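Local coordinates for lectin 2 (Agrocybe aegerita, PDB 4TQJ), which binds carbohydrate, specifically recognising N-acetylglucosamine at the non-reducing end of glycans, at residues L42-F47 with F93-K98; K337-V342 with T394-A399; K193-S198 with K210-N215. The protein carries 1 engineered substitution. One frame throughout, in Å; residues are numbered along the deposited sequence.

Overall arrangement
The chain folds into seven antiparallel sheets, the blades of a beta-propeller, joined by loops. All three contacts are partly buried. Interaction 2, about 11 Å from the chain's centre, has no exposed residue among those touching; it faces two inner strands of neighbouring blades through side chains, a water and a sulfur over a ring. Interactions 1 and 3 include exposed residues and lie farther out, at about 23 and 21 Å, on opposite sides of the centre. The former joins neighbouring blades by loop packing and a carboxylate grip; the latter, within one hairpin, uses backbone bonds and a histidine-carboxylate bond. Interactions 1 and 2 reach the outermost strands of one sheet, 41-44 and 395-399, without touching.

Interaction 1 of 3, residues L42-F47 with F93-K98; sequences LAVKNF and FADPPK
Phe47 and Pro97 slide past one another in opposite directions, the outer end of the phenyl ring meeting the proline ring with CZ 3.6 Å from Pro97 CB. The proline meets the aromatic ring at a slant. Asn46 crosses the proline at about a right angle, its ND2 3.6 Å from Pro97 CD, so one proline ring packs against both an aromatic and an amide. The amide is fixed from its other end: Asn46 OD1 accepts the backbone N of Phe47 and the indole NE1 of Trp54.

Val44 divides its two methyls between two neighbours. The Val44 side chain crosses that of Phe93 at about a right angle, and its CG2 rests 3.6 Å from Phe93 CB, while CG1 meets the carboxylate carbon of Asp95, Val44 CG1 to Asp95 CG being 3.8 Å. Alongside, Ala43 CB comes within 3.7 Å of Phe93 CD2, again obliquely to the ring.

The direct polar bond is made by Asp95. Its CG stands anti to the backbone N (chi1 178°), which carries the carboxylate over to the turn, where OD2 accepts Lys45 N at 3.0 Å. The bond is nearly straight at 165°, yet the N-H arrives from well above the carboxylate plane, 60° out of it. Lys45, centre of an inverse gamma turn, sends its ammonium elsewhere. A water bridges the backbones, donating to Ala43 O and accepting from Phe93 N, both at 2.8 Å; a second water binds Ala43 O and, weakly, Asp95 OD2.

A cis peptide bond precedes Pro96 in the loop that delivers these groups. That loop leads into strand 98-101 of the next sheet, making this the outer-edge strand and following turn of one blade packed on a loop of its neighbour, an inter-blade junction of a beta-propeller.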
loop_
_atom_site.group_PDB
_atom_site.type_symbol
_atom_site.label_atom_id
_atom_site.label_comp_id
_atom_site.label_asym_id
_atom_site.label_seq_id
_atom_site.Cartn_x
_atom_site.Cartn_y
_atom_site.Cartn_z
ATOM N N LEU A 42 -1.379 17.386 5.182
ATOM C CA LEU A 42 -2.167 17.667 6.378
ATOM C C LEU A 42 -3.513 16.956 6.301
ATOM O O LEU A 42 -4.468 17.487 5.740
ATOM C CB LEU A 42 -2.366 19.166 6.556
ATOM C CG LEU A 42 -3.119 19.595 7.818
ATOM C CD1 LEU A 42 -2.401 19.092 9.060
ATOM C CD2 LEU A 42 -3.270 21.115 7.868
ATOM N N ALA A 43 -3.586 15.756 6.875
ATOM C CA ALA A 43 -4.759 14.902 6.699
ATOM C C ALA A 43 -5.929 15.178 7.655
ATOM O O ALA A 43 -7.081 14.928 7.297
ATOM C CB ALA A 43 -4.357 13.422 6.753
ATOM N N VAL A 44 -5.633 15.678 8.857
ATOM C CA VAL A 44 -6.654 15.922 9.878
ATOM C C VAL A 44 -6.265 17.091 10.770
ATOM O O VAL A 44 -5.194 17.075 11.394
ATOM C CB VAL A 44 -6.842 14.690 10.801
ATOM C CG1 VAL A 44 -7.840 15.002 11.912
ATOM C CG2 VAL A 44 -7.291 13.487 10.003
ATOM N N LYS A 45 -7.129 18.101 10.831
ATOM C CA LYS A 45 -6.890 19.269 11.674
ATOM C C LYS A 45 -7.361 19.001 13.093
ATOM O O LYS A 45 -8.360 19.559 13.555
ATOM C CB LYS A 45 -7.588 20.508 11.104
ATOM C CG LYS A 45 -6.920 21.054 9.845
ATOM C CD LYS A 45 -7.734 22.173 9.203
ATOM C CE LYS A 45 -6.938 22.881 8.109
ATOM N NZ LYS A 45 -6.409 21.943 7.081
ATOM N N ASN A 46 -6.635 18.128 13.775
ATOM C CA ASN A 46 -6.972 17.734 15.124
ATOM C C ASN A 46 -5.823 16.871 15.660
ATOM O O ASN A 46 -4.816 16.713 14.982
ATOM C CB ASN A 46 -8.302 16.976 15.126
ATOM C CG ASN A 46 -9.074 17.151 16.427
ATOM O OD1 ASN A 46 -8.503 17.088 17.514
ATOM N ND2 ASN A 46 -10.383 17.380 16.318
ATOM N N PHE A 47 -5.958 16.337 16.870
ATOM C CA PHE A 47 -4.903 15.511 17.453
ATOM C C PHE A 47 -3.576 16.258 17.578
ATOM O O PHE A 47 -2.514 15.654 17.495
ATOM C CB PHE A 47 -4.675 14.268 16.597
ATOM C CG PHE A 47 -5.873 13.384 16.484
ATOM C CD1 PHE A 47 -6.264 12.590 17.552
ATOM C CD2 PHE A 47 -6.605 13.329 15.305
ATOM C CE1 PHE A 47 -7.371 11.755 17.448
ATOM C CE2 PHE A 47 -7.710 12.505 15.199
ATOM C CZ PHE A 47 -8.092 11.716 16.270
ATOM N N PHE A 93 -8.604 10.835 5.423
ATOM C CA PHE A 93 -8.877 10.520 6.824
ATOM C C PHE A 93 -10.023 11.363 7.358
ATOM O O PHE A 93 -10.052 12.574 7.154
ATOM C CB PHE A 93 -7.633 10.757 7.678
ATOM C CG PHE A 93 -6.513 9.789 7.401
ATOM C CD1 PHE A 93 -6.303 8.698 8.231
ATOM C CD2 PHE A 93 -5.674 9.968 6.312
ATOM C CE1 PHE A 93 -5.277 7.805 7.981
ATOM C CE2 PHE A 93 -4.649 9.074 6.053
ATOM C CZ PHE A 93 -4.451 7.989 6.888
ATOM N N ALA A 94 -10.965 10.725 8.048
ATOM C CA ALA A 94 -12.134 11.424 8.572
ATOM C C ALA A 94 -11.744 12.572 9.485
ATOM O O ALA A 94 -10.915 12.415 10.375
ATOM C CB ALA A 94 -13.071 10.457 9.297
ATOM N N ASP A 95 -12.360 13.724 9.261
ATOM C CA ASP A 95 -12.106 14.921 10.051
ATOM C C ASP A 95 -13.377 15.760 10.047
ATOM O O ASP A 95 -13.835 16.178 8.982
ATOM C CB ASP A 95 -10.929 15.706 9.443
ATOM C CG ASP A 95 -10.631 17.001 10.188
ATOM O OD1 ASP A 95 -11.107 17.151 11.333
ATOM O OD2 ASP A 95 -9.909 17.862 9.631
ATOM N N PRO A 96 -13.952 16.021 11.231
ATOM C CA PRO A 96 -13.426 15.683 12.561
ATOM C C PRO A 96 -13.512 14.194 12.881
ATOM O O PRO A 96 -14.292 13.472 12.255
ATOM C CB PRO A 96 -14.338 16.474 13.508
ATOM C CG PRO A 96 -15.620 16.578 12.780
ATOM C CD PRO A 96 -15.258 16.695 11.315
ATOM N N PRO A 97 -12.712 13.738 13.856
ATOM C CA PRO A 97 -12.717 12.330 14.262
ATOM C C PRO A 97 -13.968 12.002 15.078
ATOM O O PRO A 97 -14.667 12.914 15.515
ATOM C CB PRO A 97 -11.467 12.222 15.130
ATOM C CG PRO A 97 -11.310 13.582 15.720
ATOM C CD PRO A 97 -11.774 14.543 14.659
ATOM N N LYS A 98 -14.241 10.717 15.277
ATOM C CA LYS A 98 -15.407 10.283 16.046
ATOM C C LYS A 98 -14.998 9.657 17.380
ATOM O O LYS A 98 -14.057 8.870 17.436
ATOM C CB LYS A 98 -16.221 9.280 15.228
ATOM C CG LYS A 98 -17.541 8.867 15.862
ATOM C CD LYS A 98 -18.267 7.856 14.983
ATOM C CE LYS A 98 -19.539 7.342 15.652
ATOM N NZ LYS A 98 -20.143 6.219 14.879
HETATM O O HOH W 1 -7.433 13.395 5.013
HETATM O O HOH W 2 -9.221 17.143 6.388
#

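Interaction 2 of 3, residues K337-V342 with T394-A399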
loop_
_atom_site.group_PDB
_atom_site.type_symbol
_atom_site.label_atom_id
_atom_site.label_comp_id
_atom_site.label_asym_id
_atom_site.label_seq_id
_atom_site.Cartn_x
_atom_site.Cartn_y
_atom_site.Cartn_z
ATOM N N LYS A 337 16.229 16.240 20.402
ATOM C CA LYS A 337 15.740 17.033 19.279
ATOM C C LYS A 337 15.422 16.223 18.045
ATOM O O LYS A 337 14.573 16.607 17.237
ATOM C CB LYS A 337 16.761 18.100 18.889
ATOM C CG LYS A 337 16.942 19.199 19.899
ATOM C CD LYS A 337 17.766 20.332 19.309
ATOM C CE LYS A 337 17.849 21.487 20.291
ATOM N NZ LYS A 337 18.284 21.051 21.658
ATOM N N HIS A 338 16.130 15.118 17.870
ATOM C CA HIS A 338 16.063 14.411 16.601
ATOM C C HIS A 338 15.419 13.041 16.766
ATOM O O HIS A 338 15.407 12.467 17.864
ATOM C CB HIS A 338 17.453 14.332 15.956
ATOM C CG HIS A 338 18.181 15.643 15.946
ATOM N ND1 HIS A 338 19.441 15.803 16.483
ATOM C CD2 HIS A 338 17.823 16.857 15.466
ATOM C CE1 HIS A 338 19.824 17.060 16.339
ATOM N NE2 HIS A 338 18.860 17.722 15.727
ATOM N N ARG A 339 14.846 12.537 15.681
ATOM C CA ARG A 339 14.161 11.257 15.721
ATOM C C ARG A 339 14.850 10.302 14.771
ATOM O O ARG A 339 15.073 10.631 13.612
ATOM C CB ARG A 339 12.695 11.428 15.333
ATOM C CG ARG A 339 11.838 12.103 16.394
ATOM C CD ARG A 339 10.374 12.172 15.960
ATOM N NE ARG A 339 9.509 12.705 17.016
ATOM C CZ ARG A 339 9.177 13.988 17.143
ATOM N NH1 ARG A 339 9.630 14.877 16.278
ATOM N NH2 ARG A 339 8.384 14.383 18.135
ATOM N N ARG A 340 15.199 9.116 15.257
ATOM C CA ARG A 340 15.768 8.103 14.375
ATOM C C ARG A 340 14.958 6.806 14.383
ATOM O O ARG A 340 14.382 6.431 15.407
ATOM C CB ARG A 340 17.244 7.855 14.709
ATOM C CG ARG A 340 18.156 9.004 14.236
ATOM C CD ARG A 340 19.460 9.049 15.019
ATOM N NE ARG A 340 19.244 9.581 16.366
ATOM C CZ ARG A 340 20.206 9.725 17.271
ATOM N NH1 ARG A 340 21.445 9.382 16.974
ATOM N NH2 ARG A 340 19.930 10.212 18.472
ATOM N N PHE A 341 14.905 6.152 13.223
ATOM C CA PHE A 341 14.130 4.932 13.050
ATOM C C PHE A 341 14.921 3.910 12.253
ATOM O O PHE A 341 15.740 4.255 11.391
ATOM C CB PHE A 341 12.809 5.206 12.315
ATOM C CG PHE A 341 12.055 6.414 12.819
ATOM C CD1 PHE A 341 11.007 6.270 13.702
ATOM C CD2 PHE A 341 12.399 7.696 12.395
ATOM C CE1 PHE A 341 10.297 7.389 14.155
ATOM C CE2 PHE A 341 11.702 8.810 12.850
ATOM C CZ PHE A 341 10.642 8.651 13.723
ATOM N N VAL A 342 14.661 2.647 12.545
ATOM C CA VAL A 342 15.241 1.540 11.802
ATOM C C VAL A 342 14.076 0.686 11.305
ATOM O O VAL A 342 13.494 -0.094 12.064
ATOM C CB VAL A 342 16.203 0.717 12.673
ATOM C CG1 VAL A 342 16.893 -0.355 11.835
ATOM C CG2 VAL A 342 17.234 1.643 13.371
ATOM N N THR A 394 5.138 17.492 19.680
ATOM C CA THR A 394 4.750 16.686 18.524
ATOM C C THR A 394 5.080 15.223 18.787
ATOM O O THR A 394 5.901 14.920 19.642
ATOM C CB THR A 394 5.487 17.120 17.250
ATOM O OG1 THR A 394 6.907 16.993 17.442
ATOM C CG2 THR A 394 5.131 18.572 16.885
ATOM N N VAL A 395 4.417 14.330 18.056
ATOM C CA VAL A 395 4.725 12.908 18.069
ATOM C C VAL A 395 4.920 12.479 16.623
ATOM O O VAL A 395 4.144 12.866 15.749
ATOM C CB VAL A 395 3.558 12.087 18.653
ATOM C CG1 VAL A 395 3.945 10.605 18.766
ATOM C CG2 VAL A 395 3.133 12.641 19.982
ATOM N N CYS A 396 5.967 11.709 16.354
ATOM C CA CYS A 396 6.147 11.123 15.029
ATOM C C CYS A 396 6.368 9.639 15.130
ATOM O O CYS A 396 7.100 9.163 16.002
ATOM C CB CYS A 396 7.367 11.703 14.329
ATOM S SG CYS A 396 7.169 13.354 13.795
ATOM N N TRP A 397 5.760 8.909 14.211
ATOM C CA TRP A 397 5.912 7.474 14.159
ATOM C C TRP A 397 6.158 7.061 12.711
ATOM O O TRP A 397 5.730 7.747 11.772
ATOM C CB TRP A 397 4.619 6.785 14.596
ATOM C CG TRP A 397 4.081 7.074 15.980
ATOM C CD1 TRP A 397 2.856 7.610 16.284
ATOM C CD2 TRP A 397 4.705 6.773 17.238
ATOM N NE1 TRP A 397 2.689 7.675 17.644
ATOM C CE2 TRP A 397 3.807 7.169 18.254
ATOM C CE3 TRP A 397 5.936 6.214 17.604
ATOM C CZ2 TRP A 397 4.105 7.030 19.606
ATOM C CZ3 TRP A 397 6.232 6.078 18.946
ATOM C CH2 TRP A 397 5.322 6.487 19.932
ATOM N N MET A 398 6.827 5.932 12.527
ATOM C CA MET A 398 6.729 5.210 11.268
ATOM C C MET A 398 5.575 4.217 11.421
ATOM O O MET A 398 5.360 3.687 12.508
ATOM C CB MET A 398 8.033 4.476 10.942
ATOM C CG MET A 398 9.262 5.387 10.861
ATOM S SD MET A 398 9.124 6.711 9.631
ATOM C CE MET A 398 8.845 5.790 8.120
ATOM N N ALA A 399 4.827 3.987 10.341
ATOM C CA ALA A 399 3.726 3.023 10.342
ATOM C C ALA A 399 3.398 2.597 8.914
ATOM O O ALA A 399 3.657 3.335 7.978
ATOM C CB ALA A 399 2.492 3.621 11.002
HETATM O O HOH W 3 7.785 11.241 18.843
#
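Arg339 reaches across to Cys396 and Thr394 from a strand whose backbone lies too far away to pair. Its CB points toward the opposite strand, and CG, anti to the carbonyl carbon (chi1 -73°), starts a chain that runs extended as far as NE. CD is the first atom to touch, lying 3.5 Å from Cys396 CB. NE then donates to a water at 2.9 Å, which sits at the guanidinium edge and also accepts Cys396 N at 3.1 Å, so the water links the arginine to a backbone N-H. Cys396 SG lies 3.6 Å above one face of the guanidinium, displaced toward its rim.

At the tip the two amino groups part company. NH2 donates to Thr394 OG1 at 3.1 Å along a bent path of 146°, the hydroxyl tilted out of the guanidinium plane; NH1 turns to Trp389 O. Thr394 OG1 is itself tied to Ala390 O, so the arginine's partner is positioned by a second shell.

The two strands, 339-342 and 395-399, run nearly parallel at 13° with axes 8.6 Å apart. They are edge strands of adjacent propeller blades; strand 395-399, near the C-terminus, completes the sheet begun by strands 20-25, 28-32 and 41-44, the "velcro" closure familiar from beta-propellers.

Farther along, Phe341 presents one ring face to Met398. CG of the methionine lies 3.4 Å from Phe341 CD1, a CH-pi contact, and a bend at the second torsion of Met398 brings SD over the ring centre in a Met-aromatic contact. The Phe356 ring meets Phe341 as well.

Interaction 3 of 3, residues K193-S198 with K210-N215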
loop_
_atom_site.group_PDB
_atom_site.type_symbol
_atom_site.label_atom_id
_atom_site.label_comp_id
_atom_site.label_asym_id
_atom_site.label_seq_id
_atom_site.Cartn_x
_atom_site.Cartn_y
_atom_site.Cartn_z
ATOM N N LYS A 193 11.850 -8.942 40.275
ATOM C CA LYS A 193 12.747 -10.084 40.336
ATOM C C LYS A 193 12.582 -11.110 39.207
ATOM O O LYS A 193 13.350 -12.053 39.134
ATOM C CB LYS A 193 12.641 -10.747 41.716
ATOM C CG LYS A 193 12.642 -9.703 42.849
ATOM C CD LYS A 193 13.428 -10.155 44.051
ATOM C CE LYS A 193 14.792 -10.671 43.654
ATOM N NZ LYS A 193 15.910 -9.898 44.254
ATOM N N HIS A 194 11.607 -10.912 38.311
ATOM C CA HIS A 194 11.400 -11.857 37.217
ATOM C C HIS A 194 10.774 -11.215 35.987
ATOM O O HIS A 194 10.013 -10.268 36.105
ATOM C CB HIS A 194 10.441 -12.985 37.613
ATOM C CG HIS A 194 10.666 -13.550 38.981
ATOM N ND1 HIS A 194 11.591 -14.538 39.231
ATOM C CD2 HIS A 194 10.051 -13.299 40.162
ATOM C CE1 HIS A 194 11.553 -14.859 40.513
ATOM N NE2 HIS A 194 10.621 -14.127 41.098
ATOM N N VAL A 195 11.079 -11.762 34.816
ATOM C CA VAL A 195 10.256 -11.511 33.637
ATOM C C VAL A 195 9.057 -12.435 33.776
ATOM O O VAL A 195 9.224 -13.631 34.022
ATOM C CB VAL A 195 11.007 -11.827 32.326
ATOM C CG1 VAL A 195 10.101 -11.575 31.105
ATOM C CG2 VAL A 195 12.293 -11.014 32.224
ATOM N N PHE A 196 7.855 -11.875 33.662
ATOM C CA PHE A 196 6.622 -12.640 33.789
ATOM C C PHE A 196 5.958 -12.701 32.423
ATOM O O PHE A 196 6.069 -11.762 31.635
ATOM C CB PHE A 196 5.623 -11.954 34.747
ATOM C CG PHE A 196 6.045 -11.935 36.201
ATOM C CD1 PHE A 196 5.787 -13.024 37.030
ATOM C CD2 PHE A 196 6.671 -10.818 36.745
ATOM C CE1 PHE A 196 6.160 -13.011 38.380
ATOM C CE2 PHE A 196 7.045 -10.796 38.090
ATOM C CZ PHE A 196 6.789 -11.896 38.909
ATOM N N ILE A 197 5.251 -13.787 32.153
ATOM C CA ILE A 197 4.405 -13.883 30.969
ATOM C C ILE A 197 2.972 -14.161 31.408
ATOM O O ILE A 197 2.751 -14.928 32.345
ATOM C CB ILE A 197 4.829 -15.044 30.055
ATOM C CG1 ILE A 197 6.293 -14.918 29.642
ATOM C CG2 ILE A 197 3.914 -15.127 28.820
ATOM C CD1 ILE A 197 6.584 -13.732 28.773
ATOM N N SER A 198 2.006 -13.524 30.752
ATOM C CA SER A 198 0.617 -13.959 30.828
ATOM C C SER A 198 0.174 -14.362 29.443
ATOM O O SER A 198 0.098 -13.521 28.543
ATOM C CB SER A 198 -0.299 -12.853 31.331
ATOM O OG SER A 198 -0.235 -12.777 32.730
ATOM N N LYS A 210 3.127 -15.793 35.145
ATOM C CA LYS A 210 4.049 -16.812 35.594
ATOM C C LYS A 210 5.464 -16.307 35.334
ATOM O O LYS A 210 5.721 -15.678 34.306
ATOM C CB LYS A 210 3.782 -18.100 34.829
ATOM C CG LYS A 210 5.023 -18.809 34.325
ATOM C CD LYS A 210 5.358 -20.013 35.187
ATOM C CE LYS A 210 6.383 -20.906 34.500
ATOM N NZ LYS A 210 6.471 -22.223 35.198
ATOM N N SER A 211 6.367 -16.569 36.273
ATOM C CA SER A 211 7.752 -16.160 36.126
ATOM C C SER A 211 8.454 -17.057 35.118
ATOM O O SER A 211 8.290 -18.273 35.165
ATOM C CB SER A 211 8.480 -16.231 37.478
ATOM O OG SER A 211 9.870 -15.993 37.310
ATOM N N VAL A 212 9.247 -16.470 34.224
ATOM C CA VAL A 212 9.963 -17.262 33.228
ATOM C C VAL A 212 11.479 -17.053 33.189
ATOM O O VAL A 212 12.195 -17.908 32.678
ATOM C CB VAL A 212 9.420 -17.033 31.801
ATOM C CG1 VAL A 212 7.972 -17.516 31.692
ATOM C CG2 VAL A 212 9.570 -15.560 31.409
ATOM N N ILE A 213 11.957 -15.915 33.680
ATOM C CA ILE A 213 13.400 -15.652 33.743
ATOM C C ILE A 213 13.713 -14.878 35.012
ATOM O O ILE A 213 12.970 -13.965 35.388
ATOM C CB ILE A 213 13.918 -14.829 32.535
ATOM C CG1 ILE A 213 13.470 -15.430 31.201
ATOM C CG2 ILE A 213 15.449 -14.717 32.563
ATOM C CD1 ILE A 213 13.632 -14.470 30.040
ATOM N N ASP A 214 14.805 -15.243 35.679
ATOM C CA ASP A 214 15.229 -14.536 36.884
ATOM C C ASP A 214 16.378 -13.610 36.521
ATOM O O ASP A 214 17.510 -13.786 36.986
ATOM C CB ASP A 214 15.662 -15.520 37.981
ATOM C CG ASP A 214 14.547 -16.469 38.393
ATOM O OD1 ASP A 214 13.362 -16.137 38.194
ATOM O OD2 ASP A 214 14.859 -17.554 38.927
ATOM N N ASN A 215 16.077 -12.643 35.663
ATOM C CA ASN A 215 17.076 -11.770 35.058
ATOM C C ASN A 215 16.357 -10.677 34.243
ATOM O O ASN A 215 15.121 -10.627 34.208
ATOM C CB ASN A 215 18.046 -12.579 34.178
ATOM C CG ASN A 215 19.488 -12.059 34.249
ATOM O OD1 ASN A 215 19.725 -10.856 34.347
ATOM N ND2 ASN A 215 20.457 -12.979 34.195
#
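In both His194 and Asp214, CG stands anti to the carbonyl carbon and beside the backbone N (chi1 -43° and -60°), which sets imidazole and carboxylate side by side, pointing the same way. His194 ND1 donates to Asp214 OD1 at 2.6 Å. The acceptor lies in the ring plane, but the carboxylate is turned 62° from it, so the oxygen is met from above the carboxylate plane. Ser211 supports the ring from one face, its CB 4.1 Å from the His194 centroid in a CH-pi contact, while Lys193 CB lies over the other face, toward the rim, so that the ring is sandwiched between the two.

The backbones themselves are laced together. Val195 N donates to Ile213 O at 3.0 Å, and Val195 O accepts Val212 N at 2.8 Å. Ile197 and Lys210 then exchange a reciprocal pair, Ile197 N to Lys210 O at 2.9 Å and Lys210 N to Ile197 O at 3.0 Å. On the apolar side, Ile197 crosses Val212 at about a right angle, with Ile197 CG1 3.7 Å from Val212 CG1, and Val195 lies alongside Ile213; Val195 and Ile213 both touch Ile243 of the following blade.

Because Val212 and Ile213 together face the single residue Val195, the register slips by one: this is a classic beta bulge in the antiparallel hairpin that forms the outer rim of a propeller blade.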